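Local atomic coordinates of programmed cell death 6-interacting protein (Homo sapiens, PDB entry 5WA1), a protein that takes part in sorting cargo into the intralumenal vesicles of multivesicular bodies, and in endocytosis, membrane repair and cytokinesis, here as its CHMP4-binding Bro1 domain. Residues Gln29-Ser34 against Val198-Asp203; Lys117-Lys122 against Val144-Ala149; Glu140-Leu145 against Glu186-Ala191; Val205-Leu210 against Asp256-Glu261. One frame throughout, in Å; residues are numbered along the deposited sequence.

Contact 1: Gln29-Ser34 against Val198-Asp203; sequences QLKKTS and VDISPD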
loop_
_atom_site.group_PDB
_atom_site.type_symbol
_atom_site.label_atom_id
_atom_site.label_comp_id
_atom_site.label_asym_id
_atom_site.label_seq_id
_atom_site.Cartn_x
_atom_site.Cartn_y
_atom_site.Cartn_z
ATOM N N GLN A 29 9.270 -2.104 4.939
ATOM C CA GLN A 29 10.424 -1.428 5.519
ATOM C C GLN A 29 11.075 -0.502 4.494
ATOM O O GLN A 29 11.064 -0.770 3.290
ATOM C CB GLN A 29 11.443 -2.450 6.027
ATOM C CG GLN A 29 10.933 -3.300 7.183
ATOM C CD GLN A 29 10.665 -2.480 8.437
ATOM O OE1 GLN A 29 9.519 -2.131 8.735
ATOM N NE2 GLN A 29 11.722 -2.179 9.184
ATOM N N LEU A 30 11.639 0.603 4.984
ATOM C CA LEU A 30 12.287 1.567 4.110
ATOM C C LEU A 30 13.668 1.064 3.694
ATOM O O LEU A 30 14.326 0.317 4.421
ATOM C CB LEU A 30 12.416 2.926 4.809
ATOM C CG LEU A 30 11.241 3.919 4.769
ATOM C CD1 LEU A 30 9.992 3.385 5.455
ATOM C CD2 LEU A 30 11.658 5.241 5.389
ATOM N N LYS A 31 14.100 1.481 2.505
ATOM C CA LYS A 31 15.449 1.177 2.046
ATOM C C LYS A 31 16.452 2.102 2.720
ATOM O O LYS A 31 16.164 3.273 2.972
ATOM C CB LYS A 31 15.546 1.318 0.525
ATOM C CG LYS A 31 14.621 0.376 -0.243
ATOM C CD LYS A 31 14.537 0.720 -1.732
ATOM C CE LYS A 31 15.893 0.650 -2.428
ATOM N NZ LYS A 31 16.657 -0.597 -2.133
ATOM N N LYS A 32 17.628 1.565 3.021
ATOM C CA LYS A 32 18.710 2.342 3.600
ATOM C C LYS A 32 19.643 2.827 2.496
ATOM O O LYS A 32 19.781 2.191 1.446
ATOM C CB LYS A 32 19.485 1.504 4.620
ATOM C CG LYS A 32 18.642 0.992 5.773
ATOM C CD LYS A 32 19.425 0.006 6.618
ATOM C CE LYS A 32 18.521 -0.748 7.580
ATOM N NZ LYS A 32 19.264 -1.844 8.264
ATOM N N THR A 33 20.275 3.972 2.731
ATOM C CA THR A 33 21.210 4.510 1.758
ATOM C C THR A 33 22.390 5.118 2.497
ATOM O O THR A 33 22.283 5.499 3.666
ATOM C CB THR A 33 20.547 5.555 0.841
ATOM O OG1 THR A 33 21.501 6.037 -0.117
ATOM C CG2 THR A 33 20.013 6.723 1.651
ATOM N N SER A 34 23.522 5.184 1.811
ATOM C CA SER A 34 24.700 5.809 2.383
ATOM C C SER A 34 24.639 7.319 2.190
ATOM O O SER A 34 24.025 7.820 1.243
ATOM C CB SER A 34 25.958 5.239 1.738
ATOM O OG SER A 34 25.825 5.252 0.330
ATOM N N VAL A 198 16.107 -6.634 -6.359
ATOM C CA VAL A 198 14.809 -7.293 -6.479
ATOM C C VAL A 198 13.709 -6.467 -5.814
ATOM O O VAL A 198 12.553 -6.497 -6.253
ATOM C CB VAL A 198 14.883 -8.721 -5.905
ATOM C CG1 VAL A 198 13.525 -9.413 -5.990
ATOM C CG2 VAL A 198 15.927 -9.535 -6.651
ATOM N N ASP A 199 14.044 -5.686 -4.782
ATOM C CA ASP A 199 13.003 -4.988 -4.031
ATOM C C ASP A 199 12.283 -3.946 -4.889
ATOM O O ASP A 199 11.063 -3.776 -4.771
ATOM C CB ASP A 199 13.592 -4.346 -2.774
ATOM C CG ASP A 199 14.663 -3.303 -3.082
ATOM O OD1 ASP A 199 15.157 -3.253 -4.233
ATOM O OD2 ASP A 199 15.020 -2.542 -2.153
ATOM N N ILE A 200 13.004 -3.257 -5.776
ATOM C CA ILE A 200 12.384 -2.241 -6.627
ATOM C C ILE A 200 12.099 -2.768 -8.028
ATOM O O ILE A 200 11.660 -2.006 -8.895
ATOM C CB ILE A 200 13.237 -0.958 -6.685
ATOM C CG1 ILE A 200 14.603 -1.238 -7.306
ATOM C CG2 ILE A 200 13.354 -0.354 -5.291
ATOM C CD1 ILE A 200 15.427 0.027 -7.573
ATOM N N SER A 201 12.325 -4.057 -8.267
ATOM C CA SER A 201 12.073 -4.618 -9.583
ATOM C C SER A 201 10.567 -4.660 -9.851
ATOM O O SER A 201 9.763 -4.771 -8.918
ATOM C CB SER A 201 12.674 -6.018 -9.694
ATOM O OG SER A 201 11.918 -6.960 -8.938
ATOM N N PRO A 202 10.165 -4.552 -11.125
ATOM C CA PRO A 202 8.729 -4.419 -11.449
ATOM C C PRO A 202 7.843 -5.496 -10.848
ATOM O O PRO A 202 6.718 -5.194 -10.425
ATOM C CB PRO A 202 8.722 -4.465 -12.981
ATOM C CG PRO A 202 10.070 -3.913 -13.374
ATOM C CD PRO A 202 11.029 -4.375 -12.311
ATOM N N ASP A 203 8.314 -6.745 -10.792
ATOM C CA ASP A 203 7.485 -7.806 -10.223
ATOM C C ASP A 203 7.212 -7.569 -8.742
ATOM O O ASP A 203 6.085 -7.754 -8.272
ATOM C CB ASP A 203 8.152 -9.162 -10.435
ATOM C CG ASP A 203 7.761 -9.798 -11.750
ATOM O OD1 ASP A 203 7.368 -9.050 -12.671
ATOM O OD2 ASP A 203 7.840 -11.041 -11.863
#
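Lys-31 is the residue through which the loop Gln-29 to Ser-34 meets the stretch Val-198 to Asp-203, at Asp-199 and Ile-200. Its backbone N is tied to Asn-147 OD1 of helix 137-157, and its side chain heads across to the other segment. CD passes Ile-200 CG2 at 3.9 Å, the two side chains crossing at about a right angle. Then the chain bends twice, at chi3 (60°) and chi4 (48°), curling round one oxygen, so that CE as well as CD lies 3.3 Å from Asp-199 OD2. NZ ends in a salt bridge of 2.5 Å to Asp-199 OD2, taken on the syn side of that oxygen. Further on, Thr-33 OG1 and Ser-34 O bond to Arg-71, and the loop pairs with strand 114-117 through Lys-32 and Ser-34. Neither end of the salt bridge relies on the other alone: NZ also bonds to Lys-117 O, OD2 takes the N-H of Ala-119, and OD1 bonds to Thr-197 OG1. A buried ion pair whose charges are shared out like this probably keeps both groups ionised and ties the N-terminal loop of the Bro1 domain to the turn that leads into helix 202-226.

Contact 2: Lys117-Lys122 against Val144-Ala149; sequences KDAFDK and VLFNCA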
loop_
_atom_site.group_PDB
_atom_site.type_symbol
_atom_site.label_atom_id
_atom_site.label_comp_id
_atom_site.label_asym_id
_atom_site.label_seq_id
_atom_site.Cartn_x
_atom_site.Cartn_y
_atom_site.Cartn_z
ATOM N N LYS A 117 20.511 -0.072 -0.343
ATOM C CA LYS A 117 20.455 -1.435 0.069
ATOM C C LYS A 117 19.065 -2.025 -0.207
ATOM O O LYS A 117 18.090 -1.316 -0.245
ATOM C CB LYS A 117 20.757 -1.472 1.537
ATOM C CG LYS A 117 21.093 -2.826 2.072
ATOM C CD LYS A 117 21.210 -2.757 3.570
ATOM C CE LYS A 117 21.286 -4.152 4.141
ATOM N NZ LYS A 117 20.798 -4.164 5.540
ATOM N N ASP A 118 18.994 -3.326 -0.430
ATOM C CA ASP A 118 17.706 -3.967 -0.684
ATOM C C ASP A 118 16.815 -3.871 0.547
ATOM O O ASP A 118 17.265 -4.088 1.676
ATOM C CB ASP A 118 17.907 -5.430 -1.073
ATOM C CG ASP A 118 16.655 -6.051 -1.668
ATOM O OD1 ASP A 118 15.801 -6.538 -0.893
ATOM O OD2 ASP A 118 16.523 -6.049 -2.910
ATOM N N ALA A 119 15.533 -3.546 0.323
ATOM C CA ALA A 119 14.598 -3.444 1.435
ATOM C C ALA A 119 14.312 -4.803 2.066
ATOM O O ALA A 119 13.973 -4.870 3.255
ATOM C CB ALA A 119 13.290 -2.804 0.969
ATOM N N PHE A 120 14.444 -5.889 1.300
ATOM C CA PHE A 120 13.991 -7.206 1.736
ATOM C C PHE A 120 15.119 -8.214 1.866
ATOM O O PHE A 120 15.198 -8.915 2.882
ATOM C CB PHE A 120 12.935 -7.752 0.762
ATOM C CG PHE A 120 11.784 -6.821 0.536
ATOM C CD1 PHE A 120 11.018 -6.378 1.602
ATOM C CD2 PHE A 120 11.473 -6.383 -0.742
ATOM C CE1 PHE A 120 9.961 -5.526 1.396
ATOM C CE2 PHE A 120 10.421 -5.516 -0.954
ATOM C CZ PHE A 120 9.661 -5.092 0.115
ATOM N N ASP A 121 15.982 -8.314 0.862
ATOM C CA ASP A 121 17.055 -9.309 0.839
ATOM C C ASP A 121 18.154 -8.862 1.790
ATOM O O ASP A 121 18.953 -7.981 1.466
ATOM C CB ASP A 121 17.585 -9.472 -0.581
ATOM C CG ASP A 121 18.474 -10.692 -0.743
ATOM O OD1 ASP A 121 18.970 -11.227 0.273
ATOM O OD2 ASP A 121 18.668 -11.122 -1.897
ATOM N N LYS A 122 18.206 -9.471 2.975
ATOM C CA LYS A 122 19.224 -9.096 3.946
ATOM C C LYS A 122 20.595 -9.663 3.600
ATOM O O LYS A 122 21.605 -9.157 4.102
ATOM C CB LYS A 122 18.798 -9.536 5.347
ATOM C CG LYS A 122 17.542 -8.827 5.833
ATOM C CD LYS A 122 17.194 -9.191 7.263
ATOM C CE LYS A 122 15.947 -8.450 7.721
ATOM N NZ LYS A 122 15.521 -8.853 9.091
ATOM N N VAL A 144 13.866 6.678 -3.589
ATOM C CA VAL A 144 13.179 7.645 -2.741
ATOM C C VAL A 144 11.670 7.446 -2.819
ATOM O O VAL A 144 10.976 7.466 -1.796
ATOM C CB VAL A 144 13.600 9.078 -3.118
ATOM C CG1 VAL A 144 12.639 10.095 -2.532
ATOM C CG2 VAL A 144 14.991 9.334 -2.617
ATOM N N LEU A 145 11.137 7.231 -4.025
ATOM C CA LEU A 145 9.700 6.999 -4.132
ATOM C C LEU A 145 9.296 5.701 -3.442
ATOM O O LEU A 145 8.193 5.611 -2.893
ATOM C CB LEU A 145 9.260 6.982 -5.599
ATOM C CG LEU A 145 7.739 6.861 -5.786
ATOM C CD1 LEU A 145 7.017 7.948 -4.994
ATOM C CD2 LEU A 145 7.351 6.901 -7.267
ATOM N N PHE A 146 10.175 4.695 -3.457
ATOM C CA PHE A 146 9.928 3.472 -2.700
ATOM C C PHE A 146 9.741 3.774 -1.221
ATOM O O PHE A 146 8.834 3.239 -0.576
ATOM C CB PHE A 146 11.092 2.495 -2.896
ATOM C CG PHE A 146 10.859 1.133 -2.279
ATOM C CD1 PHE A 146 11.129 0.905 -0.935
ATOM C CD2 PHE A 146 10.379 0.085 -3.051
ATOM C CE1 PHE A 146 10.907 -0.340 -0.370
ATOM C CE2 PHE A 146 10.165 -1.171 -2.497
ATOM C CZ PHE A 146 10.429 -1.383 -1.155
ATOM N N ASN A 147 10.611 4.614 -0.660
ATOM C CA ASN A 147 10.517 4.919 0.764
ATOM C C ASN A 147 9.309 5.790 1.073
ATOM O O ASN A 147 8.750 5.680 2.166
ATOM C CB ASN A 147 11.815 5.579 1.251
ATOM C CG ASN A 147 12.924 4.563 1.481
ATOM O OD1 ASN A 147 12.807 3.415 1.064
ATOM N ND2 ASN A 147 13.999 4.979 2.147
ATOM N N CYS A 148 8.897 6.664 0.145
ATOM C CA CYS A 148 7.637 7.379 0.339
ATOM C C CYS A 148 6.491 6.389 0.488
ATOM O O CYS A 148 5.693 6.470 1.431
ATOM C CB CYS A 148 7.354 8.316 -0.833
ATOM S SG CYS A 148 8.549 9.659 -1.072
ATOM N N ALA A 149 6.401 5.441 -0.447
ATOM C CA ALA A 149 5.347 4.430 -0.392
ATOM C C ALA A 149 5.459 3.582 0.869
ATOM O O ALA A 149 4.454 3.319 1.544
ATOM C CB ALA A 149 5.417 3.551 -1.642
#
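Ala-119 CB is shared by two aromatic rings, one from its own segment and one from across the contact. It sits over the centre of the Phe-120 ring, 4.1 Å above the plane, and it also lies 3.7 Å from CE1 of Phe-146 on helix 137-157. The two phenylalanines meet as well, at their far ends: CZ of Phe-120 comes 4.0 Å from CZ of Phe-146, approaching the latter ring at its edge and in its plane. Phe-146 reaches out this far because its CG stands anti to the backbone N (chi1 -173°), which carries the ring straight off the helix toward the loop. What shapes the loop is a pair of bonds to Asp-118, just where the chain leaves strand 114-117. Asp-118 OD1 accepts from the N-H of Phe-120 at 2.7 Å, which closes an Asx turn, and from the N-H of Asp-121 at 2.5 Å, which extends it to an Asx motif; the two donors come from opposite faces of the carboxylate plane. The second bond is nearly straight, at 170°. With the other oxygen, OD2, bonded to the N-H of Asp-199, the carboxylate is held through both oxygens and fixes the turn from which Ala-119 and Phe-120 project. Beyond the loop, Phe-146 packs edge-to-face with Phe-181 of helix 164-191, while Val-205 and Leu-208 of helix 202-226 also lie against its ring.

Contact 3: Glu140-Leu145 against Glu186-Ala191; sequences EKSCVL and ETVLSA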
loop_
_atom_site.group_PDB
_atom_site.type_symbol
_atom_site.label_atom_id
_atom_site.label_comp_id
_atom_site.label_asym_id
_atom_site.label_seq_id
_atom_site.Cartn_x
_atom_site.Cartn_y
_atom_site.Cartn_z
ATOM N N GLU A 140 18.003 7.179 -7.939
ATOM C CA GLU A 140 17.700 7.868 -6.690
ATOM C C GLU A 140 16.207 8.146 -6.571
ATOM O O GLU A 140 15.593 7.849 -5.539
ATOM C CB GLU A 140 18.511 9.166 -6.599
ATOM C CG GLU A 140 18.160 10.039 -5.405
ATOM C CD GLU A 140 18.890 9.642 -4.130
ATOM O OE1 GLU A 140 19.440 8.521 -4.061
ATOM O OE2 GLU A 140 18.925 10.473 -3.193
ATOM N N LYS A 141 15.605 8.711 -7.625
ATOM C CA LYS A 141 14.156 8.919 -7.654
ATOM C C LYS A 141 13.393 7.647 -7.300
ATOM O O LYS A 141 12.440 7.676 -6.506
ATOM C CB LYS A 141 13.716 9.398 -9.041
ATOM C CG LYS A 141 14.103 10.815 -9.409
ATOM C CD LYS A 141 13.936 11.044 -10.908
ATOM C CE LYS A 141 12.571 10.574 -11.401
ATOM N NZ LYS A 141 12.499 10.561 -12.893
ATOM N N SER A 142 13.778 6.519 -7.906
ATOM C CA SER A 142 13.021 5.283 -7.716
ATOM C C SER A 142 13.096 4.798 -6.277
ATOM O O SER A 142 12.094 4.332 -5.721
ATOM C CB SER A 142 13.538 4.194 -8.658
ATOM O OG SER A 142 13.221 4.493 -9.999
ATOM N N CYS A 143 14.282 4.868 -5.673
ATOM C CA CYS A 143 14.444 4.414 -4.298
ATOM C C CYS A 143 13.780 5.372 -3.322
ATOM O O CYS A 143 13.208 4.938 -2.317
ATOM C CB CYS A 143 15.929 4.268 -3.966
ATOM S SG CYS A 143 16.798 3.069 -4.985
ATOM N N VAL A 144 13.866 6.678 -3.589
ATOM C CA VAL A 144 13.179 7.645 -2.741
ATOM C C VAL A 144 11.670 7.446 -2.819
ATOM O O VAL A 144 10.976 7.466 -1.796
ATOM C CB VAL A 144 13.600 9.078 -3.118
ATOM C CG1 VAL A 144 12.639 10.095 -2.532
ATOM C CG2 VAL A 144 14.991 9.334 -2.617
ATOM N N LEU A 145 11.137 7.231 -4.025
ATOM C CA LEU A 145 9.700 6.999 -4.132
ATOM C C LEU A 145 9.296 5.701 -3.442
ATOM O O LEU A 145 8.193 5.611 -2.893
ATOM C CB LEU A 145 9.260 6.982 -5.599
ATOM C CG LEU A 145 7.739 6.861 -5.786
ATOM C CD1 LEU A 145 7.017 7.948 -4.994
ATOM C CD2 LEU A 145 7.351 6.901 -7.267
ATOM N N GLU A 186 6.299 0.876 -13.443
ATOM C CA GLU A 186 6.211 1.291 -14.834
ATOM C C GLU A 186 7.418 2.088 -15.316
ATOM O O GLU A 186 7.562 2.286 -16.525
ATOM C CB GLU A 186 4.932 2.108 -15.033
ATOM C CG GLU A 186 3.669 1.324 -14.731
ATOM C CD GLU A 186 2.429 2.196 -14.706
ATOM O OE1 GLU A 186 2.527 3.364 -14.269
ATOM O OE2 GLU A 186 1.353 1.711 -15.121
ATOM N N THR A 187 8.295 2.542 -14.419
ATOM C CA THR A 187 9.363 3.453 -14.805
ATOM C C THR A 187 10.759 3.000 -14.410
ATOM O O THR A 187 11.728 3.546 -14.944
ATOM C CB THR A 187 9.121 4.848 -14.202
ATOM O OG1 THR A 187 9.145 4.762 -12.771
ATOM C CG2 THR A 187 7.774 5.403 -14.649
ATOM N N VAL A 188 10.897 2.019 -13.514
ATOM C CA VAL A 188 12.206 1.718 -12.940
ATOM C C VAL A 188 13.179 1.206 -13.999
ATOM O O VAL A 188 14.384 1.478 -13.922
ATOM C CB VAL A 188 12.054 0.720 -11.772
ATOM C CG1 VAL A 188 11.525 -0.620 -12.265
ATOM C CG2 VAL A 188 13.372 0.555 -11.023
ATOM N N LEU A 189 12.686 0.483 -15.012
ATOM C CA LEU A 189 13.592 -0.154 -15.964
ATOM C C LEU A 189 14.239 0.871 -16.889
ATOM O O LEU A 189 15.459 0.845 -17.100
ATOM C CB LEU A 189 12.849 -1.221 -16.762
ATOM C CG LEU A 189 12.475 -2.442 -15.919
ATOM C CD1 LEU A 189 11.947 -3.579 -16.787
ATOM C CD2 LEU A 189 13.669 -2.894 -15.081
ATOM N N SER A 190 13.441 1.778 -17.462
ATOM C CA SER A 190 14.008 2.800 -18.338
ATOM C C SER A 190 14.849 3.800 -17.558
ATOM O O SER A 190 15.783 4.389 -18.111
ATOM C CB SER A 190 12.899 3.525 -19.099
ATOM O OG SER A 190 12.049 4.228 -18.207
ATOM N N ALA A 191 14.538 3.998 -16.275
ATOM C CA ALA A 191 15.295 4.937 -15.458
ATOM C C ALA A 191 16.687 4.412 -15.127
ATOM O O ALA A 191 17.633 5.200 -15.014
ATOM C CB ALA A 191 14.527 5.249 -14.174
HETATM O O HOH W 1 10.781 5.364 -10.126
#
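Two neighbouring helices of the Bro1 domain, 137-157 and the last turns of 164-191, come together where Ser-142 faces Val-188 and Ala-191. The segments run in roughly opposite directions and approach closely, with the CA atoms of Ser-142 and Val-188 only 6.4 Å apart, a spacing that the small serine side chain allows. Ser-142 OG touches CG2 of Val-188 at 4.1 Å and lies 4.4 Å from CB of Ala-191 one turn on. In Val-188, chi1 of 64° turns CG1 between the N and the carbonyl carbon and leaves CG2 anti to the backbone N, facing Ser-142. None of this is a direct polar bond between the helices. The hydroxyl of Ser-142 is instead bonded back to Gly-138 O in its own helix, a placement that follows from OG lying beside its backbone N (chi1 -69°). In this largely helical domain, related to the TPR families, a water also links the two helices. That water is 2.6 Å from Ser-142 OG and donates to Thr-187 OG1 at 3.2 Å; Thr-187 OG1 in turn bonds to His-183 O. Helix 164-191 is kinked just here, the backbone N of Leu-189 and of Ser-190 having no bond to the preceding turn, although Ala-191 N bonds to Thr-187 O again at 3.1 Å. On the side of Leu-145, the packing continues onto earlier turns of helix 164-191, at Ala-180, His-183 and Ile-184. Val-188 also touches Ile-200, on the chain leading into helix 202-226.

Contact 4: Val205-Leu210 against Asp256-Glu261; sequences VGTLSL and DTLPKE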
loop_
_atom_site.group_PDB
_atom_site.type_symbol
_atom_site.label_atom_id
_atom_site.label_comp_id
_atom_site.label_asym_id
_atom_site.label_seq_id
_atom_site.Cartn_x
_atom_site.Cartn_y
_atom_site.Cartn_z
ATOM N N VAL A 205 7.396 -4.604 -6.944
ATOM C CA VAL A 205 6.618 -3.409 -6.624
ATOM C C VAL A 205 5.216 -3.506 -7.207
ATOM O O VAL A 205 4.277 -2.909 -6.671
ATOM C CB VAL A 205 7.333 -2.124 -7.088
ATOM C CG1 VAL A 205 8.473 -1.773 -6.124
ATOM C CG2 VAL A 205 7.846 -2.254 -8.516
ATOM N N GLY A 206 5.035 -4.261 -8.291
ATOM C CA GLY A 206 3.686 -4.553 -8.744
ATOM C C GLY A 206 2.883 -5.316 -7.707
ATOM O O GLY A 206 1.697 -5.040 -7.494
ATOM N N THR A 207 3.515 -6.283 -7.037
ATOM C CA THR A 207 2.795 -7.025 -6.004
ATOM C C THR A 207 2.529 -6.147 -4.786
ATOM O O THR A 207 1.430 -6.169 -4.227
ATOM C CB THR A 207 3.566 -8.287 -5.606
ATOM O OG1 THR A 207 3.617 -9.181 -6.722
ATOM C CG2 THR A 207 2.879 -8.999 -4.440
ATOM N N LEU A 208 3.522 -5.361 -4.365
ATOM C CA LEU A 208 3.299 -4.419 -3.274
ATOM C C LEU A 208 2.176 -3.446 -3.608
ATOM O O LEU A 208 1.391 -3.075 -2.730
ATOM C CB LEU A 208 4.587 -3.644 -2.968
ATOM C CG LEU A 208 5.740 -4.488 -2.417
ATOM C CD1 LEU A 208 7.012 -3.647 -2.322
ATOM C CD2 LEU A 208 5.365 -5.046 -1.059
ATOM N N SER A 209 2.105 -2.993 -4.860
ATOM C CA SER A 209 1.031 -2.081 -5.238
ATOM C C SER A 209 -0.332 -2.730 -5.032
ATOM O O SER A 209 -1.267 -2.098 -4.523
ATOM C CB SER A 209 1.203 -1.657 -6.695
ATOM O OG SER A 209 0.134 -0.832 -7.115
ATOM N N LEU A 210 -0.466 -3.994 -5.420
ATOM C CA LEU A 210 -1.737 -4.691 -5.230
ATOM C C LEU A 210 -2.042 -4.928 -3.755
ATOM O O LEU A 210 -3.204 -4.820 -3.331
ATOM C CB LEU A 210 -1.708 -6.002 -6.006
ATOM C CG LEU A 210 -2.968 -6.855 -5.939
ATOM C CD1 LEU A 210 -4.211 -6.026 -6.251
ATOM C CD2 LEU A 210 -2.807 -8.001 -6.919
ATOM N N ASP A 256 9.649 -15.958 -3.117
ATOM C CA ASP A 256 10.048 -15.809 -1.724
ATOM C C ASP A 256 10.818 -14.510 -1.531
ATOM O O ASP A 256 11.819 -14.454 -0.813
ATOM C CB ASP A 256 10.875 -16.999 -1.253
ATOM C CG ASP A 256 10.960 -17.079 0.260
ATOM O OD1 ASP A 256 9.922 -16.882 0.931
ATOM O OD2 ASP A 256 12.073 -17.324 0.775
ATOM N N THR A 257 10.361 -13.446 -2.183
ATOM C CA THR A 257 11.104 -12.197 -2.101
ATOM C C THR A 257 10.600 -11.324 -0.959
ATOM O O THR A 257 11.401 -10.691 -0.263
ATOM C CB THR A 257 11.036 -11.468 -3.446
ATOM O OG1 THR A 257 9.690 -11.095 -3.739
ATOM C CG2 THR A 257 11.522 -12.380 -4.545
ATOM N N LEU A 258 9.288 -11.319 -0.716
ATOM C CA LEU A 258 8.727 -10.550 0.382
ATOM C C LEU A 258 8.940 -11.283 1.704
ATOM O O LEU A 258 9.221 -12.483 1.718
ATOM C CB LEU A 258 7.245 -10.289 0.133
ATOM C CG LEU A 258 6.995 -9.414 -1.096
ATOM C CD1 LEU A 258 5.496 -9.184 -1.303
ATOM C CD2 LEU A 258 7.758 -8.077 -0.976
ATOM N N PRO A 259 8.838 -10.573 2.832
ATOM C CA PRO A 259 9.014 -11.227 4.134
ATOM C C PRO A 259 8.037 -12.381 4.327
ATOM O O PRO A 259 6.948 -12.413 3.749
ATOM C CB PRO A 259 8.749 -10.099 5.135
ATOM C CG PRO A 259 9.114 -8.850 4.379
ATOM C CD PRO A 259 8.691 -9.109 2.967
ATOM N N LYS A 260 8.449 -13.325 5.184
ATOM C CA LYS A 260 7.778 -14.617 5.316
ATOM C C LYS A 260 6.295 -14.477 5.633
ATOM O O LYS A 260 5.474 -15.284 5.182
ATOM C CB LYS A 260 8.452 -15.436 6.417
ATOM C CG LYS A 260 9.491 -16.424 5.953
ATOM C CD LYS A 260 9.675 -17.516 7.002
ATOM C CE LYS A 260 8.327 -18.097 7.421
ATOM N NZ LYS A 260 8.444 -19.392 8.157
ATOM N N GLU A 261 5.942 -13.481 6.436
ATOM C CA GLU A 261 4.582 -13.362 6.932
ATOM C C GLU A 261 3.612 -12.802 5.899
ATOM O O GLU A 261 2.406 -12.871 6.124
ATOM C CB GLU A 261 4.560 -12.487 8.191
ATOM C CG GLU A 261 5.032 -11.050 7.976
ATOM C CD GLU A 261 6.542 -10.871 8.110
ATOM O OE1 GLU A 261 7.292 -11.871 8.022
ATOM O OE2 GLU A 261 6.974 -9.715 8.311
#
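The backbones of helical Leu-208 and extended Leu-258 keep their distance, their CA atoms 9.0 Å apart, so the gap between helix 202-226 and the loop Asp-256 to Glu-261 is spanned by side chains alone. Leu-258 does most of the reaching. Its bond from CA heads toward the helix, its CG lies beside the backbone N (chi1 -64°), and the side chain is stretched out so that both methyls arrive at the helix surface. CD2 meets CD2 of Leu-208 at 3.9 Å, methyl against methyl. The other branch, CD1, lies 4.1 Å from that same Leu-208 CD2 and also 4.1 Å from CG2 of Thr-207, so one leucine fork rests against two consecutive helix residues. Leu-208 leaves its helix askew to the loop, and it is the far end of its side chain that closes the distance. Thr-207 divides its two branches between different tasks: CG2, anti to the backbone N, turns to the leucine, while OG1 is bonded both to Asp-203 O in the preceding turn and to Gln-251 OE1 of helix 231-252. The contact itself is therefore purely apolar, and the hydroxyl of Thr-207 has partners of its own. Around this leucine pair, Phe-120 of the loop after strand 114-117 packs against Leu-208 and Leu-258, and Phe-181 of helix 164-191 lies against Leu-208. Leu-258, on the loop between helices 231-252 and 262-287, also touches Thr-204 and Ile-211 of helix 202-226.

How the contacts relate
Contacts 1 and 2 are nearly superposed, their centres about 3 Å apart, while contacts 3 and 4 lie about 10 and 11 Å from the centre of contact 1. Along the chain, contacts 2 and 3 are nested inside the loop closed by contact 1, and contact 4 follows afterwards. Helix 137-157 serves contacts 2 and 3; helix 202-226 carries one side of contact 4 and begins at the end of a contact 1 segment. Phe-120 joins contact 2 to contact 4. Contacts 3 and 4, with centres about 17 Å apart, do not touch. Together the four contacts join the N-terminal loop, the loop after strand 114-117 and the loop 256-261 to the Bro1 helices, reaching into the region that interacts with CHMP4 proteins.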